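Long-range contacts in gene 2 protein (PDB 5C12), which cuts viral DNA during packaging as the large terminase subunit of phage Sf6, through the metal-binding nuclease domain that makes up this chain: residues Arg26-Ala31 with Arg179-Tyr184; Ala31-His36 with Phe201-Ile206; Ala46-His51 with Ala64-Ser69; Ser69-Ile74 with Asp197-Asp202. The protein carries 1 engineered substitution. All coordinates share one frame; numbering follows the deposited sequence.

Contact 1: residues Arg26-Ala31 with Arg179-Tyr184; sequences REWLEA and RLYLTY
An aromatic cluster of Trp28, Tyr181 and Tyr184 forms where helix 26-32 crosses helix 168-189, and the indole of Trp28 is its hub. The axes of segments 26-31 and 179-184 approach to 8.3 Å, their directions 68° apart. Tyr181 meets the indole in two ways. Its CB sits almost straight above the six-membered ring of Trp28, 4.0 Å from the centroid, in a CH-pi contact, while the edge of its phenol leans toward the same indole in an offset edge-to-face pair, the planes 64° apart and Tyr181 CD1 3.6 Å from Trp28 CZ2. Tyr184 holds CG anti to its backbone N (chi1 170°), which brings its ring to the pyrrole end of the indole; Trp28 CD1 lies over its face, 3.5 Å from Tyr184 CG and offset toward the rim. Helix 168-189 passes beside the small strand 200-201 of the RNase H-like fold, and deeper in the interface the packing turns aliphatic: Leu29 CD2 touches Leu180 CD1 at 3.7 Å, with both leucines also reaching Phe201. At the edge of the Tyr184 ring, near its plane, lies Ala31 CB, 3.8 Å from Tyr184 CD1. Arg26, which takes no part in the helix-helix contact, grips Glu30 side-on: NE and NH2 both bind Glu30 OE2, NE at 2.8 Å, and NH2 has a second partner in Glu212.

Contact 2: residues Ala31-His36 with Phe201-Ile206; sequences AATDAH and FDKEAI
Asp34 and Lys203 cross at about a right angle, and this puts the carboxylate of Asp34 against the backbone of Lys203 while the lysine ammonium group is directed elsewhere. Asp34 CG lies beside its own backbone N (chi1 -74°), from where OD1 accepts the Lys203 N-H at 3.1 Å; the bond itself is fairly straight, but the donor stands above the carboxylate plane, 38° out of it. The lysine chain runs on extended past Thr33, whose CG2 touches Lys203 CB at 3.8 Å, and its NZ pairs with Glu208. Behind these side chains, Thr33 and Phe201 form a single backbone bridge: Phe201 N donates to Ala32 O at 2.9 Å, and Asp34 N to Phe201 O at 2.8 Å. Ala32 O also receives Ala35 N from the opposite face of its plane, closing a type II turn, and Ala32 CB packs obliquely on the Phe201 ring, 3.8 Å from CD2. His36 and Asp202 approach obliquely, with ring and carboxylate planes 52° apart; a water at the edge of the imidazole links His36 NE2 to Asp202 OD2, while ND1 bonds to Ser200 OG. Asp34 OD1 stands 4.3 Å from Asp202 OD1. A second water donates to both atoms and probably eases their repulsion. Asp202 is the N-cap of helix 203-206, its OD1 taking Ala205 N at 3.2 Å, while Asp34 takes Lys203 N and the second water Glu204 N: a side-chain N-cap with an extra carboxylate from a distant turn.

Contact 3: residues Ala46-His51 with Ala64-Ser69; sequences AVVSAH and ASRHGS
Val48 and Arg66 form an antiparallel hydrogen-bonded pair in the hairpin of strands 47-52 and 61-67, and the backbone between them is the tight part of the contact. Val48 N reaches Arg66 O and Arg66 N reaches Val48 O, each at 2.9 Å, and Ala50 and Ala64 repeat the exchange. Gly68 N ends this pairing with a firm bond to Ala46 O at 2.9 Å. Between the two exchanges, the buried Ser49 OG and Ser65 OG lie 2.9 Å apart and share a hydrogen bond that either could donate; Ser49 OG also bonds to Tyr63 OH, and its strand goes on to Asp52, a magnesium ligand. The looser side is at the start of strand 47-52, where the partly exposed Val47 and His67 cross at about a right angle, Val47 CG2 4.1 Å from His67 CB. Arg66 CG lies between its backbone N and carbonyl carbon (chi1 66°), which sends the extended chain alongside Val48, CG2 of the valine over one face of the guanidinium. In that group's plane NH1 binds Gly68 O at 2.8 Å, and NE binds Cys257 O, neutral carbonyls both, consistent with a charge held in place without a carboxylate on those nitrogens.

Contact 4: residues Ser69-Ile74 with Asp197-Asp202; sequences SVVKRI and DMLSFD
Val71 and Ser200 carry the backbone part of this contact, in which strand 70-77 takes the short strand 200-201 alongside it in parallel. Three hydrogen bonds alternate between the chains: Ser200 N to Ser69 O at 2.8 Å, Val71 N to Ser200 O at 2.8 Å, and Asp202 N to Val71 O at 3.0 Å. Weaker CA-H...O contacts go to two of these carbonyls: Leu199 CA lies 3.4 Å from Ser69 O, and Val70 CA approaches Ser200 O. The apolar group collects round Val71. With CG1 anti to its backbone N (chi1 -179°), the valine places CG2 against the fork of Leu199, 3.9 Å from CD1, while its CB meets Phe201 CD1 at 3.8 Å; Val71 and Phe201 run side by side, pointing the same way. On the other face, Val70 CG1 comes obliquely against Asp202 CB, 3.8 Å away, and so packs on the aliphatic root of an acidic side chain. The hydroxyls find partners outside the two segments: Ser69 OG is bonded to Pro195 O, and its CB rests 3.4 Å from Met198 O, while Ser200 OG goes to the ring of His36. Just beyond, strand 70-77 has a classic beta bulge, Lys72 and Arg73 both facing Ser65 of the neighbouring strand 61-67. Strand 200-201 forms the parallel edge strand of the sheet, next to 70-77; the other five strands follow the order of an RNase H-like fold.

From the N terminus, helix 26-32 and the turn after it supply the first halves of contacts 1 and 2, which share Ala31 and wait far along the chain for their partners. Contact 3 closes first, as a local hairpin nested inside the loops of both. Ser69 ends it and starts contact 4, so those two stand in series on adjoining strands. Helix 168-189 then closes contact 1, residues 197-202 close contact 4, and residues 201-206 close contact 2, sharing Phe201 and Asp202. Contact 1 crosses both 2 and 4. Contacts 1, 2 and 4 tie the N-terminal helices and helix 168-189 to the border of the sheet, while contact 3 pairs two strands within it.

Contact 1: residues Arg26-Ala31 with Arg179-Tyr184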
loop_
_atom_site.group_PDB
_atom_site.type_symbol
_atom_site.label_atom_id
_atom_site.label_comp_id
_atom_site.label_asym_id
_atom_site.label_seq_id
_atom_site.Cartn_x
_atom_site.Cartn_y
_atom_site.Cartn_z
ATOM N N ARG A 26 -11.303 -11.281 2.502
ATOM C CA ARG A 26 -11.714 -11.136 1.128
ATOM C C ARG A 26 -13.048 -10.403 1.027
ATOM O O ARG A 26 -13.246 -9.598 0.133
ATOM C CB ARG A 26 -11.808 -12.517 0.488
ATOM C CG ARG A 26 -12.227 -12.488 -0.949
ATOM C CD ARG A 26 -11.167 -11.854 -1.789
ATOM N NE ARG A 26 -11.598 -11.715 -3.169
ATOM C CZ ARG A 26 -10.913 -12.139 -4.221
ATOM N NH1 ARG A 26 -9.730 -12.737 -4.084
ATOM N NH2 ARG A 26 -11.419 -11.946 -5.429
ATOM N N GLU A 27 -13.981 -10.701 1.922
ATOM C CA GLU A 27 -15.257 -10.003 1.889
ATOM C C GLU A 27 -15.112 -8.488 1.971
ATOM O O GLU A 27 -15.904 -7.765 1.371
ATOM C CB GLU A 27 -16.175 -10.487 3.015
ATOM C CG GLU A 27 -16.915 -11.741 2.681
ATOM C CD GLU A 27 -17.822 -11.584 1.483
ATOM O OE1 GLU A 27 -18.822 -10.832 1.568
ATOM O OE2 GLU A 27 -17.541 -12.225 0.458
ATOM N N TRP A 28 -14.136 -7.991 2.742
ATOM C CA TRP A 28 -13.931 -6.557 2.834
ATOM C C TRP A 28 -13.510 -6.005 1.472
ATOM O O TRP A 28 -13.910 -4.917 1.062
ATOM C CB TRP A 28 -12.836 -6.188 3.837
ATOM C CG TRP A 28 -12.985 -6.731 5.236
ATOM C CD1 TRP A 28 -14.087 -7.315 5.797
ATOM C CD2 TRP A 28 -11.979 -6.724 6.250
ATOM N NE1 TRP A 28 -13.819 -7.682 7.101
ATOM C CE2 TRP A 28 -12.529 -7.328 7.399
ATOM C CE3 TRP A 28 -10.656 -6.265 6.296
ATOM C CZ2 TRP A 28 -11.807 -7.479 8.581
ATOM C CZ3 TRP A 28 -9.941 -6.424 7.458
ATOM C CH2 TRP A 28 -10.515 -7.036 8.586
ATOM N N LEU A 29 -12.665 -6.757 0.777
ATOM C CA LEU A 29 -12.171 -6.330 -0.541
ATOM C C LEU A 29 -13.303 -6.294 -1.571
ATOM O O LEU A 29 -13.392 -5.373 -2.385
ATOM C CB LEU A 29 -11.046 -7.258 -1.014
ATOM C CG LEU A 29 -9.815 -7.276 -0.098
ATOM C CD1 LEU A 29 -8.888 -8.410 -0.511
ATOM C CD2 LEU A 29 -9.093 -5.939 -0.136
ATOM N N GLU A 30 -14.172 -7.290 -1.525
ATOM C CA GLU A 30 -15.322 -7.298 -2.411
ATOM C C GLU A 30 -16.240 -6.100 -2.108
ATOM O O GLU A 30 -16.704 -5.423 -3.024
ATOM C CB GLU A 30 -16.097 -8.600 -2.264
ATOM C CG GLU A 30 -15.339 -9.876 -2.627
ATOM C CD GLU A 30 -14.894 -9.905 -4.076
ATOM O OE1 GLU A 30 -15.495 -9.193 -4.912
ATOM O OE2 GLU A 30 -13.927 -10.638 -4.372
ATOM N N ALA A 31 -16.502 -5.846 -0.828
ATOM C CA ALA A 31 -17.321 -4.682 -0.429
ATOM C C ALA A 31 -16.683 -3.367 -0.890
ATOM O O ALA A 31 -17.364 -2.448 -1.360
ATOM C CB ALA A 31 -17.523 -4.658 1.068
ATOM N N ARG A 179 -9.002 0.823 6.993
ATOM C CA ARG A 179 -9.806 1.471 5.955
ATOM C C ARG A 179 -10.759 0.470 5.323
ATOM O O ARG A 179 -11.944 0.753 5.128
ATOM C CB ARG A 179 -8.950 2.076 4.849
ATOM C CG ARG A 179 -8.235 3.351 5.223
ATOM C CD ARG A 179 -7.533 3.816 3.953
ATOM N NE ARG A 179 -6.720 4.997 4.161
ATOM C CZ ARG A 179 -7.031 6.223 3.765
ATOM N NH1 ARG A 179 -8.144 6.510 3.098
ATOM N NH2 ARG A 179 -6.171 7.192 4.005
ATOM N N LEU A 180 -10.244 -0.702 4.988
ATOM C CA LEU A 180 -11.067 -1.717 4.328
ATOM C C LEU A 180 -12.209 -2.216 5.216
ATOM O O LEU A 180 -13.342 -2.365 4.763
ATOM C CB LEU A 180 -10.201 -2.884 3.895
ATOM C CG LEU A 180 -9.237 -2.508 2.778
ATOM C CD1 LEU A 180 -8.192 -3.617 2.599
ATOM C CD2 LEU A 180 -9.972 -2.224 1.448
ATOM N N TYR A 181 -11.918 -2.462 6.486
ATOM C CA TYR A 181 -12.949 -2.923 7.408
ATOM C C TYR A 181 -14.046 -1.879 7.592
ATOM O O TYR A 181 -15.225 -2.194 7.571
ATOM C CB TYR A 181 -12.345 -3.275 8.767
ATOM C CG TYR A 181 -13.366 -3.670 9.794
ATOM C CD1 TYR A 181 -14.012 -4.873 9.702
ATOM C CD2 TYR A 181 -13.681 -2.826 10.842
ATOM C CE1 TYR A 181 -14.951 -5.245 10.642
ATOM C CE2 TYR A 181 -14.618 -3.187 11.785
ATOM C CZ TYR A 181 -15.234 -4.393 11.675
ATOM O OH TYR A 181 -16.187 -4.788 12.601
ATOM N N LEU A 182 -13.663 -0.626 7.778
ATOM C CA LEU A 182 -14.646 0.438 7.923
ATOM C C LEU A 182 -15.517 0.531 6.643
ATOM O O LEU A 182 -16.729 0.776 6.703
ATOM C CB LEU A 182 -13.951 1.763 8.230
ATOM C CG LEU A 182 -14.704 2.833 8.990
ATOM C CD1 LEU A 182 -15.074 2.328 10.387
ATOM C CD2 LEU A 182 -13.828 4.080 9.060
ATOM N N THR A 183 -14.895 0.326 5.486
ATOM C CA THR A 183 -15.611 0.353 4.204
ATOM C C THR A 183 -16.600 -0.791 4.126
ATOM O O THR A 183 -17.752 -0.602 3.744
ATOM C CB THR A 183 -14.645 0.296 3.018
ATOM O OG1 THR A 183 -13.683 1.342 3.150
ATOM C CG2 THR A 183 -15.356 0.523 1.748
ATOM N N TYR A 184 -16.160 -1.971 4.543
ATOM C CA TYR A 184 -17.048 -3.128 4.621
ATOM C C TYR A 184 -18.253 -2.857 5.518
ATOM O O TYR A 184 -19.379 -3.174 5.165
ATOM C CB TYR A 184 -16.266 -4.341 5.115
ATOM C CG TYR A 184 -17.095 -5.533 5.455
ATOM C CD1 TYR A 184 -17.524 -6.406 4.469
ATOM C CD2 TYR A 184 -17.435 -5.798 6.770
ATOM C CE1 TYR A 184 -18.304 -7.510 4.788
ATOM C CE2 TYR A 184 -18.202 -6.888 7.098
ATOM C CZ TYR A 184 -18.635 -7.732 6.112
ATOM O OH TYR A 184 -19.393 -8.820 6.468
#

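Contact 2: residues Ala31-His36 with Phe201-Ile206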
loop_
_atom_site.group_PDB
_atom_site.type_symbol
_atom_site.label_atom_id
_atom_site.label_comp_id
_atom_site.label_asym_id
_atom_site.label_seq_id
_atom_site.Cartn_x
_atom_site.Cartn_y
_atom_site.Cartn_z
ATOM N N ALA A 31 -16.502 -5.846 -0.828
ATOM C CA ALA A 31 -17.321 -4.682 -0.429
ATOM C C ALA A 31 -16.683 -3.367 -0.890
ATOM O O ALA A 31 -17.364 -2.448 -1.360
ATOM C CB ALA A 31 -17.523 -4.658 1.068
ATOM N N ALA A 32 -15.364 -3.282 -0.761
ATOM C CA ALA A 32 -14.637 -2.079 -1.107
ATOM C C ALA A 32 -14.548 -1.830 -2.598
ATOM O O ALA A 32 -14.213 -0.723 -3.020
ATOM C CB ALA A 32 -13.243 -2.131 -0.524
ATOM N N THR A 33 -14.809 -2.850 -3.396
ATOM C CA THR A 33 -14.824 -2.689 -4.847
ATOM C C THR A 33 -15.980 -1.768 -5.218
ATOM O O THR A 33 -17.130 -2.048 -4.883
ATOM C CB THR A 33 -14.949 -4.050 -5.542
ATOM O OG1 THR A 33 -13.828 -4.870 -5.160
ATOM C CG2 THR A 33 -14.956 -3.883 -7.052
ATOM N N ASP A 34 -15.638 -0.636 -5.834
ATOM C CA ASP A 34 -16.618 0.378 -6.218
ATOM C C ASP A 34 -17.444 0.882 -5.028
ATOM O O ASP A 34 -18.586 1.323 -5.192
ATOM C CB ASP A 34 -17.529 -0.150 -7.346
ATOM C CG ASP A 34 -16.834 -0.213 -8.690
ATOM O OD1 ASP A 34 -15.816 0.498 -8.906
ATOM O OD2 ASP A 34 -17.330 -0.973 -9.561
ATOM N N ALA A 35 -16.865 0.863 -3.828
ATOM C CA ALA A 35 -17.579 1.366 -2.663
ATOM C C ALA A 35 -17.984 2.826 -2.837
ATOM O O ALA A 35 -19.032 3.237 -2.352
ATOM C CB ALA A 35 -16.754 1.209 -1.384
ATOM N N HIS A 36 -17.128 3.623 -3.470
ATOM C CA HIS A 36 -17.461 5.029 -3.675
ATOM C C HIS A 36 -18.707 5.196 -4.556
ATOM O O HIS A 36 -19.501 6.113 -4.343
ATOM C CB HIS A 36 -16.270 5.835 -4.219
ATOM C CG HIS A 36 -15.892 5.524 -5.635
ATOM N ND1 HIS A 36 -15.307 4.335 -6.014
ATOM C CD2 HIS A 36 -15.973 6.277 -6.760
ATOM C CE1 HIS A 36 -15.075 4.354 -7.314
ATOM N NE2 HIS A 36 -15.474 5.519 -7.790
ATOM N N PHE A 201 -11.934 0.582 -4.311
ATOM C CA PHE A 201 -11.239 0.214 -5.531
ATOM C C PHE A 201 -12.057 0.581 -6.770
ATOM O O PHE A 201 -13.147 0.091 -6.966
ATOM C CB PHE A 201 -10.900 -1.280 -5.544
ATOM C CG PHE A 201 -10.046 -1.699 -4.389
ATOM C CD1 PHE A 201 -8.690 -1.443 -4.402
ATOM C CD2 PHE A 201 -10.609 -2.341 -3.295
ATOM C CE1 PHE A 201 -7.904 -1.801 -3.316
ATOM C CE2 PHE A 201 -9.835 -2.690 -2.217
ATOM C CZ PHE A 201 -8.476 -2.437 -2.235
ATOM N N ASP A 202 -11.545 1.467 -7.597
ATOM C CA ASP A 202 -12.231 1.812 -8.839
ATOM C C ASP A 202 -12.007 0.687 -9.848
ATOM O O ASP A 202 -10.993 0.651 -10.544
ATOM C CB ASP A 202 -11.720 3.148 -9.348
ATOM C CG ASP A 202 -12.512 3.671 -10.529
ATOM O OD1 ASP A 202 -13.089 2.869 -11.288
ATOM O OD2 ASP A 202 -12.529 4.902 -10.710
ATOM N N LYS A 203 -12.952 -0.244 -9.909
ATOM C CA LYS A 203 -12.763 -1.455 -10.676
ATOM C C LYS A 203 -12.582 -1.167 -12.168
ATOM O O LYS A 203 -11.737 -1.781 -12.815
ATOM C CB LYS A 203 -13.935 -2.427 -10.461
ATOM C CG LYS A 203 -13.785 -3.747 -11.237
ATOM C CD LYS A 203 -14.868 -4.749 -10.884
ATOM C CE LYS A 203 -14.624 -6.077 -11.589
ATOM N NZ LYS A 203 -15.641 -7.101 -11.233
ATOM N N GLU A 204 -13.348 -0.226 -12.711
ATOM C CA GLU A 204 -13.227 0.096 -14.127
ATOM C C GLU A 204 -11.852 0.673 -14.447
ATOM O O GLU A 204 -11.267 0.342 -15.468
ATOM C CB GLU A 204 -14.301 1.088 -14.556
ATOM C CG GLU A 204 -14.330 1.320 -16.059
ATOM C CD GLU A 204 -15.448 2.252 -16.488
ATOM O OE1 GLU A 204 -16.579 2.092 -15.981
ATOM O OE2 GLU A 204 -15.191 3.147 -17.324
ATOM N N ALA A 205 -11.331 1.514 -13.552
ATOM C CA ALA A 205 -10.036 2.153 -13.780
ATOM C C ALA A 205 -8.902 1.155 -13.621
ATOM O O ALA A 205 -7.929 1.172 -14.379
ATOM C CB ALA A 205 -9.848 3.333 -12.797
ATOM N N ILE A 206 -9.012 0.293 -12.620
ATOM C CA ILE A 206 -7.920 -0.598 -12.270
ATOM C C ILE A 206 -7.872 -1.786 -13.217
ATOM O O ILE A 206 -6.804 -2.253 -13.600
ATOM C CB ILE A 206 -8.082 -1.137 -10.847
ATOM C CG1 ILE A 206 -7.884 -0.013 -9.816
ATOM C CG2 ILE A 206 -7.120 -2.277 -10.603
ATOM C CD1 ILE A 206 -8.324 -0.393 -8.418
HETATM O O HOH W 1 -15.394 1.454 -11.231
HETATM O O HOH W 2 -15.109 6.055 -10.623
#

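Contact 3: residues Ala46-His51 with Ala64-Ser69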
loop_
_atom_site.group_PDB
_atom_site.type_symbol
_atom_site.label_atom_id
_atom_site.label_comp_id
_atom_site.label_asym_id
_atom_site.label_seq_id
_atom_site.Cartn_x
_atom_site.Cartn_y
_atom_site.Cartn_z
ATOM N N ALA A 46 -5.043 14.277 -2.211
ATOM C CA ALA A 46 -3.851 14.160 -3.025
ATOM C C ALA A 46 -3.855 12.859 -3.826
ATOM O O ALA A 46 -4.578 11.892 -3.489
ATOM C CB ALA A 46 -2.618 14.225 -2.141
ATOM N N VAL A 47 -3.052 12.827 -4.881
ATOM C CA VAL A 47 -2.770 11.587 -5.564
ATOM C C VAL A 47 -1.462 11.042 -5.013
ATOM O O VAL A 47 -0.447 11.738 -5.013
ATOM C CB VAL A 47 -2.713 11.751 -7.084
ATOM C CG1 VAL A 47 -2.291 10.443 -7.742
ATOM C CG2 VAL A 47 -4.075 12.198 -7.611
ATOM N N VAL A 48 -1.512 9.816 -4.502
ATOM C CA VAL A 48 -0.388 9.128 -3.901
ATOM C C VAL A 48 -0.100 7.843 -4.648
ATOM O O VAL A 48 -0.987 7.011 -4.835
ATOM C CB VAL A 48 -0.628 8.794 -2.407
ATOM C CG1 VAL A 48 0.657 8.246 -1.766
ATOM C CG2 VAL A 48 -1.121 10.010 -1.632
ATOM N N SER A 49 1.150 7.661 -5.038
ATOM C CA SER A 49 1.589 6.508 -5.812
ATOM C C SER A 49 2.754 5.868 -5.101
ATOM O O SER A 49 3.534 6.559 -4.430
ATOM C CB SER A 49 2.063 6.925 -7.207
ATOM O OG SER A 49 1.021 7.459 -8.001
ATOM N N ALA A 50 2.902 4.564 -5.229
ATOM C CA ALA A 50 4.016 3.875 -4.610
ATOM C C ALA A 50 4.470 2.694 -5.438
ATOM O O ALA A 50 3.707 2.106 -6.211
ATOM C CB ALA A 50 3.680 3.437 -3.163
ATOM N N HIS A 51 5.747 2.360 -5.286
ATOM C CA HIS A 51 6.420 1.351 -6.076
ATOM C C HIS A 51 7.162 0.363 -5.207
ATOM O O HIS A 51 7.939 0.736 -4.316
ATOM C CB HIS A 51 7.426 2.051 -7.006
ATOM C CG HIS A 51 8.362 1.136 -7.750
ATOM N ND1 HIS A 51 7.933 0.054 -8.485
ATOM C CD2 HIS A 51 9.705 1.207 -7.934
ATOM C CE1 HIS A 51 8.978 -0.534 -9.053
ATOM N NE2 HIS A 51 10.063 0.154 -8.736
ATOM N N ALA A 64 1.078 1.098 -7.279
ATOM C CA ALA A 64 -0.294 1.399 -6.895
ATOM C C ALA A 64 -0.469 2.892 -6.840
ATOM O O ALA A 64 0.477 3.606 -6.520
ATOM C CB ALA A 64 -0.623 0.778 -5.559
ATOM N N SER A 65 -1.661 3.381 -7.160
ATOM C CA SER A 65 -1.938 4.794 -7.018
ATOM C C SER A 65 -3.363 5.006 -6.563
ATOM O O SER A 65 -4.266 4.267 -6.967
ATOM C CB SER A 65 -1.712 5.521 -8.339
ATOM O OG SER A 65 -1.853 6.915 -8.177
ATOM N N ARG A 66 -3.559 6.027 -5.737
ATOM C CA ARG A 66 -4.898 6.422 -5.327
ATOM C C ARG A 66 -5.055 7.920 -5.402
ATOM O O ARG A 66 -4.078 8.678 -5.268
ATOM C CB ARG A 66 -5.156 5.950 -3.900
ATOM C CG ARG A 66 -4.312 6.608 -2.824
ATOM C CD ARG A 66 -4.521 5.976 -1.464
ATOM N NE ARG A 66 -3.627 6.511 -0.432
ATOM C CZ ARG A 66 -3.931 7.462 0.439
ATOM N NH1 ARG A 66 -5.125 8.050 0.446
ATOM N NH2 ARG A 66 -3.039 7.814 1.349
ATOM N N HIS A 67 -6.288 8.354 -5.577
ATOM C CA HIS A 67 -6.674 9.741 -5.473
ATOM C C HIS A 67 -7.520 9.789 -4.219
ATOM O O HIS A 67 -8.627 9.256 -4.195
ATOM C CB HIS A 67 -7.466 10.172 -6.709
ATOM C CG HIS A 67 -7.992 11.569 -6.636
ATOM N ND1 HIS A 67 -8.882 12.080 -7.560
ATOM C CD2 HIS A 67 -7.765 12.562 -5.745
ATOM C CE1 HIS A 67 -9.182 13.325 -7.241
ATOM N NE2 HIS A 67 -8.511 13.645 -6.150
ATOM N N GLY A 68 -7.009 10.394 -3.148
ATOM C CA GLY A 68 -7.695 10.302 -1.879
ATOM C C GLY A 68 -7.970 8.857 -1.523
ATOM O O GLY A 68 -7.100 8.000 -1.548
ATOM N N SER A 69 -9.233 8.567 -1.206
ATOM C CA SER A 69 -9.610 7.247 -0.763
ATOM C C SER A 69 -10.034 6.312 -1.903
ATOM O O SER A 69 -10.604 5.260 -1.637
ATOM C CB SER A 69 -10.753 7.363 0.264
ATOM O OG SER A 69 -10.292 8.101 1.407
#

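Contact 4: residues Ser69-Ile74 with Asp197-Asp202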
loop_
_atom_site.group_PDB
_atom_site.type_symbol
_atom_site.label_atom_id
_atom_site.label_comp_id
_atom_site.label_asym_id
_atom_site.label_seq_id
_atom_site.Cartn_x
_atom_site.Cartn_y
_atom_site.Cartn_z
ATOM N N SER A 69 -9.233 8.567 -1.206
ATOM C CA SER A 69 -9.610 7.247 -0.763
ATOM C C SER A 69 -10.034 6.312 -1.903
ATOM O O SER A 69 -10.604 5.260 -1.637
ATOM C CB SER A 69 -10.753 7.363 0.264
ATOM O OG SER A 69 -10.292 8.101 1.407
ATOM N N VAL A 70 -9.786 6.693 -3.151
ATOM C CA VAL A 70 -10.167 5.836 -4.288
ATOM C C VAL A 70 -8.918 5.355 -5.010
ATOM O O VAL A 70 -8.175 6.161 -5.563
ATOM C CB VAL A 70 -11.091 6.560 -5.279
ATOM C CG1 VAL A 70 -11.482 5.605 -6.416
ATOM C CG2 VAL A 70 -12.351 7.057 -4.568
ATOM N N VAL A 71 -8.668 4.050 -4.972
ATOM C CA VAL A 71 -7.554 3.423 -5.699
ATOM C C VAL A 71 -7.863 3.385 -7.210
ATOM O O VAL A 71 -8.922 2.913 -7.618
ATOM C CB VAL A 71 -7.273 2.003 -5.160
ATOM C CG1 VAL A 71 -6.094 1.344 -5.896
ATOM C CG2 VAL A 71 -6.991 2.026 -3.658
ATOM N N LYS A 72 -6.954 3.903 -8.030
ATOM C CA LYS A 72 -7.209 4.046 -9.457
ATOM C C LYS A 72 -6.293 3.225 -10.372
ATOM O O LYS A 72 -6.644 2.996 -11.529
ATOM C CB LYS A 72 -7.211 5.514 -9.866
ATOM C CG LYS A 72 -5.911 6.217 -9.751
ATOM C CD LYS A 72 -6.007 7.630 -10.329
ATOM C CE LYS A 72 -4.664 8.336 -10.235
ATOM N NZ LYS A 72 -4.797 9.691 -10.815
ATOM N N ARG A 73 -5.137 2.786 -9.882
ATOM C CA ARG A 73 -4.238 1.957 -10.668
ATOM C C ARG A 73 -3.526 0.948 -9.805
ATOM O O ARG A 73 -3.051 1.271 -8.708
ATOM C CB ARG A 73 -3.183 2.787 -11.436
ATOM C CG ARG A 73 -2.460 1.973 -12.504
ATOM C CD ARG A 73 -1.291 2.664 -13.144
ATOM N NE ARG A 73 -1.660 3.932 -13.754
ATOM C CZ ARG A 73 -2.056 4.080 -15.008
ATOM N NH1 ARG A 73 -2.172 3.030 -15.801
ATOM N NH2 ARG A 73 -2.344 5.285 -15.467
ATOM N N ILE A 74 -3.479 -0.279 -10.298
ATOM C CA ILE A 74 -2.651 -1.357 -9.751
ATOM C C ILE A 74 -1.929 -2.027 -10.903
ATOM O O ILE A 74 -2.553 -2.566 -11.834
ATOM C CB ILE A 74 -3.506 -2.427 -9.016
ATOM C CG1 ILE A 74 -4.288 -1.836 -7.825
ATOM C CG2 ILE A 74 -2.656 -3.603 -8.622
ATOM C CD1 ILE A 74 -3.471 -1.376 -6.621
ATOM N N ASP A 197 -11.755 7.987 5.728
ATOM C CA ASP A 197 -11.282 6.861 6.513
ATOM C C ASP A 197 -11.546 5.505 5.805
ATOM O O ASP A 197 -11.247 4.456 6.352
ATOM C CB ASP A 197 -11.980 6.869 7.872
ATOM C CG ASP A 197 -11.681 8.123 8.681
ATOM O OD1 ASP A 197 -10.542 8.611 8.551
ATOM O OD2 ASP A 197 -12.570 8.592 9.429
ATOM N N MET A 198 -12.105 5.557 4.608
ATOM C CA MET A 198 -12.437 4.342 3.848
ATOM C C MET A 198 -11.432 4.123 2.716
ATOM O O MET A 198 -10.475 4.895 2.565
ATOM C CB MET A 198 -13.847 4.459 3.283
ATOM C CG MET A 198 -14.911 4.358 4.365
ATOM S SD MET A 198 -16.606 4.070 3.810
ATOM C CE MET A 198 -17.102 5.692 3.287
ATOM N N LEU A 199 -11.641 3.081 1.909
ATOM C CA LEU A 199 -10.841 2.856 0.715
ATOM C C LEU A 199 -11.729 2.141 -0.287
ATOM O O LEU A 199 -12.363 1.142 0.048
ATOM C CB LEU A 199 -9.605 2.018 1.011
ATOM C CG LEU A 199 -8.589 2.107 -0.132
ATOM C CD1 LEU A 199 -7.963 3.490 -0.217
ATOM C CD2 LEU A 199 -7.526 1.021 0.040
ATOM N N SER A 200 -11.846 2.719 -1.470
ATOM C CA SER A 200 -12.592 2.153 -2.580
ATOM C C SER A 200 -11.660 1.729 -3.693
ATOM O O SER A 200 -10.700 2.430 -4.019
ATOM C CB SER A 200 -13.592 3.173 -3.111
ATOM O OG SER A 200 -14.380 2.617 -4.159
ATOM N N PHE A 201 -11.934 0.582 -4.311
ATOM C CA PHE A 201 -11.239 0.214 -5.531
ATOM C C PHE A 201 -12.057 0.581 -6.770
ATOM O O PHE A 201 -13.147 0.091 -6.966
ATOM C CB PHE A 201 -10.900 -1.280 -5.544
ATOM C CG PHE A 201 -10.046 -1.699 -4.389
ATOM C CD1 PHE A 201 -8.690 -1.443 -4.402
ATOM C CD2 PHE A 201 -10.609 -2.341 -3.295
ATOM C CE1 PHE A 201 -7.904 -1.801 -3.316
ATOM C CE2 PHE A 201 -9.835 -2.690 -2.217
ATOM C CZ PHE A 201 -8.476 -2.437 -2.235
ATOM N N ASP A 202 -11.545 1.467 -7.597
ATOM C CA ASP A 202 -12.231 1.812 -8.839
ATOM C C ASP A 202 -12.007 0.687 -9.848
ATOM O O ASP A 202 -10.993 0.651 -10.544
ATOM C CB ASP A 202 -11.720 3.148 -9.348
ATOM C CG ASP A 202 -12.512 3.671 -10.529
ATOM O OD1 ASP A 202 -13.089 2.869 -11.288
ATOM O OD2 ASP A 202 -12.529 4.902 -10.710
#